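Local structure of coclaurine N-methyltransferase (Coptis japonica, 6GKV) at residues A[225-230]-A[257-262]; A[276-281]-A[341-346]. The protein transfers a methyl group from S-adenosyl-L-methionine to the nitrogen of coclaurine and related tetrahydroisoquinolines in plant alkaloid biosynthesis. All blocks are in the same frame, centred on the assembly; numbering follows the deposited sequence.

Contact 1: residues A[225-230]-A[257-262]; sequences LEHICH and IIPSAS
H230, at the end of strand 221-230, and S260 face each other in a single backbone bridge where the chain of 257-262 runs nearly square across the strand, the two directions 88° apart. Strand 221-230 belongs to the mixed seven-stranded sheet of the Rossmann-like methyltransferase fold, and the crossing segment leaves the short strand 257-258 to pass the end of strand 221-230. Two bonds hold the crossing, both through H230: its N donates to P259 O at 3.0 Å, and its O accepts from A261 N, also at 3.0 Å. The same oxygen receives a CA-H...O contact from S260 CA, so one carbonyl serves two successive residues. The imidazole end of H230 leads away from this crossing to E341, which bonds its NE2.

H227 stands toward the crossing segment and meets P259, its CG tucked between its own N and carbonyl carbon (chi1 60°), which lets ND1 bond the carbonyl oxygen of the next residue, I228 O, at 3.0 Å; the donor sits above that carbonyl plane. The ring and the proline slide past each other in opposite directions, with ND1 3.6 Å from P259 CG, while S260 O lies at the ring edge. F264 also meets the H227 ring edge-to-face. I228 and I258 meet through their delta methyls, CD1 to CD1 at 3.6 Å; I258 lines the substrate pocket, touching the bound N-methylheliamine, and I228 packs against it. A261 packs on Y44 of the second subunit as well. On the strand side, A261 CB rests 3.7 Å from C229 SG.

Contact 2: residues A[276-281]-A[341-346]; sequences HWTLSG and EWMASH
W277 and H346 form an antiparallel hydrogen-bonded pair, exchanging two backbone bonds of 2.8 Å: W277 N to H346 O, and H346 N to W277 O. Farther along, A344 N donates to L279 O at 3.3 Å, longer but nearly straight at 170°. T278 and S345 make the non-hydrogen-bonded pair between them, where T278 CA sends a CA-H...O contact to A344 O. These strands, 272-279 and 342-350, lie side by side at one margin of the mixed sheet.

Beside the ladder, H276 NE2 and S345 OG share a hydrogen bond of 3.2 Å. CG of H276 lies anti to its N (chi1 -176°), swinging the ring along the neighbouring strand with H346 O at its edge; the other ring nitrogen, ND1, bonds Y266 OH of the second subunit.

W277, L279, A344 and H346 share a face. The indole crosses H346 at about a right angle, CE3 lying 3.7 Å from H346 CB, and R118 makes a cation-pi contact with the indole. L279 places CD2 3.5 Å from A344 CB and CD1 near H346 CE1. At the far end M343 CB approaches L279 O, and G281 CA offers a CA-H...O contact to W342 O as S280 caps the next helix.

Both imidazoles are held at two nitrogens, H346 by E226 and R118. For H346, bonding to E226 would favour a proton on NE2, while the arginine at ND1 would probably disfavour a second.

Overall arrangement
The two contacts have centres 8 Å apart on the same side of the chain's centre and come in series, 225-230 with 257-262 closing before 276-281 with 341-346 opens. Strand 342-350 joins them: it lies between 221-230 and 272-279 in the mixed sheet, with C229 N and M343 O a probable backbone pairing between the adjacent strands. A261 O packs near S345 OG, on the face carrying T278 and S345. Helices 281-297, 299-309 and 313-335 intervene before the last strand returns. This margin of the sheet thus borders the substrate pocket through contact 1, and both contacts reach the second subunit of the homodimer, contact 1 through the loop residue A261.

Contact 1: residues A[225-230]-A[257-262]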
loop_
_atom_site.group_PDB
_atom_site.type_symbol
_atom_site.label_atom_id
_atom_site.label_comp_id
_atom_site.label_asym_id
_atom_site.label_seq_id
_atom_site.Cartn_x
_atom_site.Cartn_y
_atom_site.Cartn_z
ATOM N N LEU A 225 7.456 11.096 -8.496
ATOM C CA LEU A 225 8.205 11.027 -7.240
ATOM C C LEU A 225 9.119 9.810 -7.120
ATOM O O LEU A 225 8.703 8.698 -7.379
ATOM C CB LEU A 225 7.237 11.017 -6.063
ATOM C CG LEU A 225 7.865 10.749 -4.697
ATOM C CD1 LEU A 225 8.740 11.906 -4.342
ATOM C CD2 LEU A 225 6.784 10.548 -3.643
ATOM N N GLU A 226 10.359 10.035 -6.699
ATOM C CA GLU A 226 11.230 8.949 -6.271
ATOM C C GLU A 226 11.612 9.136 -4.798
ATOM O O GLU A 226 12.017 10.233 -4.378
ATOM C CB GLU A 226 12.496 8.865 -7.129
ATOM C CG GLU A 226 13.419 7.690 -6.739
ATOM C CD GLU A 226 14.756 7.686 -7.491
ATOM O OE1 GLU A 226 14.794 7.242 -8.655
ATOM O OE2 GLU A 226 15.774 8.128 -6.925
ATOM N N HIS A 227 11.463 8.068 -4.015
ATOM C CA HIS A 227 11.948 8.066 -2.651
ATOM C C HIS A 227 12.523 6.714 -2.336
ATOM O O HIS A 227 12.009 5.706 -2.790
ATOM C CB HIS A 227 10.846 8.391 -1.657
ATOM C CG HIS A 227 9.708 7.425 -1.680
ATOM N ND1 HIS A 227 9.613 6.372 -0.796
ATOM C CD2 HIS A 227 8.605 7.362 -2.462
ATOM C CE1 HIS A 227 8.498 5.703 -1.030
ATOM N NE2 HIS A 227 7.866 6.282 -2.036
ATOM N N ILE A 228 13.596 6.683 -1.565
ATOM C CA ILE A 228 14.095 5.407 -1.126
ATOM C C ILE A 228 13.087 4.917 -0.086
ATOM O O ILE A 228 12.321 5.720 0.444
ATOM C CB ILE A 228 15.532 5.521 -0.574
ATOM C CG1 ILE A 228 15.620 6.634 0.468
ATOM C CG2 ILE A 228 16.477 5.839 -1.716
ATOM C CD1 ILE A 228 15.260 6.210 1.859
ATOM N N CYS A 229 13.063 3.616 0.195
ATOM C CA CYS A 229 12.088 3.078 1.143
ATOM C C CYS A 229 12.552 1.763 1.734
ATOM O O CYS A 229 13.575 1.208 1.299
ATOM C CB CYS A 229 10.750 2.870 0.452
ATOM S SG CYS A 229 10.862 1.581 -0.790
ATOM N N HIS A 230 11.828 1.279 2.744
ATOM C CA HIS A 230 11.839 -0.146 3.009
ATOM C C HIS A 230 10.537 -0.731 2.469
ATOM O O HIS A 230 9.485 -0.093 2.537
ATOM C CB HIS A 230 11.990 -0.478 4.489
ATOM C CG HIS A 230 12.002 -1.957 4.743
ATOM N ND1 HIS A 230 10.860 -2.671 5.022
ATOM C CD2 HIS A 230 13.015 -2.862 4.680
ATOM C CE1 HIS A 230 11.175 -3.953 5.166
ATOM N NE2 HIS A 230 12.473 -4.091 4.963
ATOM N N ILE A 257 13.569 10.484 7.144
ATOM C CA ILE A 257 12.498 9.494 7.304
ATOM C C ILE A 257 12.678 8.383 6.264
ATOM O O ILE A 257 13.037 8.648 5.108
ATOM C CB ILE A 257 11.090 10.120 7.154
ATOM C CG1 ILE A 257 10.654 10.806 8.441
ATOM C CG2 ILE A 257 10.065 9.079 6.871
ATOM C CD1 ILE A 257 9.326 11.523 8.301
ATOM N N ILE A 258 12.496 7.136 6.691
ATOM C CA ILE A 258 12.447 6.027 5.739
ATOM C C ILE A 258 11.002 5.583 5.545
ATOM O O ILE A 258 10.428 4.930 6.433
ATOM C CB ILE A 258 13.285 4.823 6.205
ATOM C CG1 ILE A 258 14.685 5.285 6.597
ATOM C CG2 ILE A 258 13.317 3.745 5.117
ATOM C CD1 ILE A 258 15.479 5.851 5.437
ATOM N N PRO A 259 10.393 5.968 4.410
ATOM C CA PRO A 259 9.000 5.549 4.180
ATOM C C PRO A 259 8.894 4.068 3.769
ATOM O O PRO A 259 9.856 3.470 3.301
ATOM C CB PRO A 259 8.517 6.487 3.040
ATOM C CG PRO A 259 9.711 7.383 2.669
ATOM C CD PRO A 259 10.949 6.734 3.270
ATOM N N SER A 260 7.734 3.471 3.983
ATOM C CA SER A 260 7.391 2.215 3.312
ATOM C C SER A 260 7.259 2.472 1.837
ATOM O O SER A 260 7.026 3.608 1.414
ATOM C CB SER A 260 6.081 1.657 3.842
ATOM O OG SER A 260 5.094 2.671 3.719
ATOM N N ALA A 261 7.381 1.418 1.046
ATOM C CA ALA A 261 7.141 1.557 -0.384
ATOM C C ALA A 261 5.700 2.012 -0.645
ATOM O O ALA A 261 5.438 2.679 -1.639
ATOM C CB ALA A 261 7.443 0.260 -1.106
ATOM N N SER A 262 4.788 1.680 0.271
ATOM C CA SER A 262 3.359 2.029 0.158
ATOM C C SER A 262 2.970 3.406 0.679
ATOM O O SER A 262 1.784 3.730 0.712
ATOM C CB SER A 262 2.519 1.018 0.933
ATOM O OG SER A 262 2.648 1.281 2.332
#

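Contact 2: residues A[276-281]-A[341-346]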
loop_
_atom_site.group_PDB
_atom_site.type_symbol
_atom_site.label_atom_id
_atom_site.label_comp_id
_atom_site.label_asym_id
_atom_site.label_seq_id
_atom_site.Cartn_x
_atom_site.Cartn_y
_atom_site.Cartn_z
ATOM N N HIS A 276 2.779 3.043 -10.045
ATOM C CA HIS A 276 3.621 2.790 -8.910
ATOM C C HIS A 276 4.578 1.673 -9.274
ATOM O O HIS A 276 4.161 0.592 -9.681
ATOM C CB HIS A 276 2.782 2.420 -7.693
ATOM C CG HIS A 276 3.583 2.227 -6.449
ATOM N ND1 HIS A 276 3.096 1.547 -5.349
ATOM C CD2 HIS A 276 4.838 2.617 -6.127
ATOM C CE1 HIS A 276 4.019 1.526 -4.408
ATOM N NE2 HIS A 276 5.086 2.166 -4.855
ATOM N N TRP A 277 5.867 1.958 -9.173
ATOM C CA TRP A 277 6.876 0.954 -9.407
ATOM C C TRP A 277 7.733 0.914 -8.165
ATOM O O TRP A 277 7.784 1.902 -7.432
ATOM C CB TRP A 277 7.760 1.295 -10.596
ATOM C CG TRP A 277 7.087 1.635 -11.878
ATOM C CD1 TRP A 277 6.980 0.823 -12.979
ATOM C CD2 TRP A 277 6.500 2.884 -12.251
ATOM N NE1 TRP A 277 6.328 1.479 -14.001
ATOM C CE2 TRP A 277 6.010 2.769 -13.572
ATOM C CE3 TRP A 277 6.295 4.113 -11.582
ATOM C CZ2 TRP A 277 5.354 3.790 -14.252
ATOM C CZ3 TRP A 277 5.642 5.145 -12.253
ATOM C CH2 TRP A 277 5.183 4.972 -13.577
ATOM N N THR A 278 8.397 -0.206 -7.914
ATOM C CA THR A 278 9.599 -0.163 -7.109
ATOM C C THR A 278 10.759 -0.656 -7.957
ATOM O O THR A 278 10.598 -0.984 -9.144
ATOM C CB THR A 278 9.525 -0.999 -5.835
ATOM O OG1 THR A 278 9.454 -2.393 -6.170
ATOM C CG2 THR A 278 8.345 -0.562 -4.952
ATOM N N LEU A 279 11.923 -0.721 -7.325
ATOM C CA LEU A 279 13.201 -0.895 -8.001
ATOM C C LEU A 279 14.199 -1.482 -6.987
ATOM O O LEU A 279 14.301 -0.987 -5.860
ATOM C CB LEU A 279 13.624 0.465 -8.541
ATOM C CG LEU A 279 14.872 0.889 -9.283
ATOM C CD1 LEU A 279 14.461 1.766 -10.446
ATOM C CD2 LEU A 279 15.714 1.698 -8.337
ATOM N N SER A 280 14.901 -2.552 -7.349
ATOM C CA SER A 280 15.775 -3.241 -6.381
ATOM C C SER A 280 16.814 -2.354 -5.697
ATOM O O SER A 280 17.474 -1.531 -6.344
ATOM C CB SER A 280 16.534 -4.387 -7.038
ATOM O OG SER A 280 17.597 -4.778 -6.176
ATOM N N GLY A 281 17.003 -2.578 -4.405
ATOM C CA GLY A 281 18.056 -1.896 -3.653
ATOM C C GLY A 281 19.486 -2.106 -4.162
ATOM O O GLY A 281 20.432 -1.442 -3.701
ATOM N N GLU A 341 15.117 -5.545 0.607
ATOM C CA GLU A 341 14.670 -4.966 1.868
ATOM C C GLU A 341 14.498 -3.445 1.724
ATOM O O GLU A 341 13.382 -2.933 1.669
ATOM C CB GLU A 341 15.656 -5.290 2.990
ATOM C CG GLU A 341 15.774 -6.777 3.308
ATOM C CD GLU A 341 14.509 -7.362 3.914
ATOM O OE1 GLU A 341 13.618 -6.596 4.305
ATOM O OE2 GLU A 341 14.405 -8.597 4.023
ATOM N N TRP A 342 15.619 -2.732 1.705
ATOM C CA TRP A 342 15.619 -1.294 1.482
ATOM C C TRP A 342 15.814 -1.073 -0.006
ATOM O O TRP A 342 16.631 -1.756 -0.639
ATOM C CB TRP A 342 16.715 -0.609 2.309
ATOM C CG TRP A 342 16.408 -0.577 3.789
ATOM C CD1 TRP A 342 15.579 0.296 4.426
ATOM C CD2 TRP A 342 16.913 -1.467 4.803
ATOM N NE1 TRP A 342 15.542 0.015 5.774
ATOM C CE2 TRP A 342 16.344 -1.042 6.027
ATOM C CE3 TRP A 342 17.814 -2.532 4.792
ATOM C CZ2 TRP A 342 16.649 -1.688 7.237
ATOM C CZ3 TRP A 342 18.112 -3.160 6.007
ATOM C CH2 TRP A 342 17.526 -2.739 7.206
ATOM N N MET A 343 15.053 -0.136 -0.566
ATOM C CA MET A 343 15.002 0.021 -2.007
ATOM C C MET A 343 14.416 1.363 -2.424
ATOM O O MET A 343 14.220 2.258 -1.594
ATOM C CB MET A 343 14.182 -1.119 -2.628
ATOM C CG MET A 343 12.820 -1.349 -1.937
ATOM S SD MET A 343 11.877 -2.751 -2.610
ATOM C CE MET A 343 12.567 -4.131 -1.709
ATOM N N ALA A 344 14.125 1.474 -3.716
ATOM C CA ALA A 344 13.593 2.692 -4.306
ATOM C C ALA A 344 12.176 2.521 -4.854
ATOM O O ALA A 344 11.848 1.535 -5.520
ATOM C CB ALA A 344 14.518 3.182 -5.404
ATOM N N SER A 345 11.341 3.510 -4.560
ATOM C CA SER A 345 9.946 3.556 -4.997
ATOM C C SER A 345 9.677 4.713 -5.941
ATOM O O SER A 345 10.048 5.865 -5.655
ATOM C CB SER A 345 9.032 3.667 -3.777
ATOM O OG SER A 345 7.677 3.870 -4.144
ATOM N N HIS A 346 9.023 4.417 -7.061
ATOM C CA HIS A 346 8.544 5.445 -7.994
ATOM C C HIS A 346 7.013 5.558 -8.022
ATOM O O HIS A 346 6.303 4.580 -8.309
ATOM C CB HIS A 346 9.046 5.172 -9.412
ATOM C CG HIS A 346 10.525 5.369 -9.581
ATOM N ND1 HIS A 346 11.194 5.040 -10.738
ATOM C CD2 HIS A 346 11.454 5.869 -8.737
ATOM C CE1 HIS A 346 12.478 5.323 -10.603
ATOM N NE2 HIS A 346 12.660 5.838 -9.403
#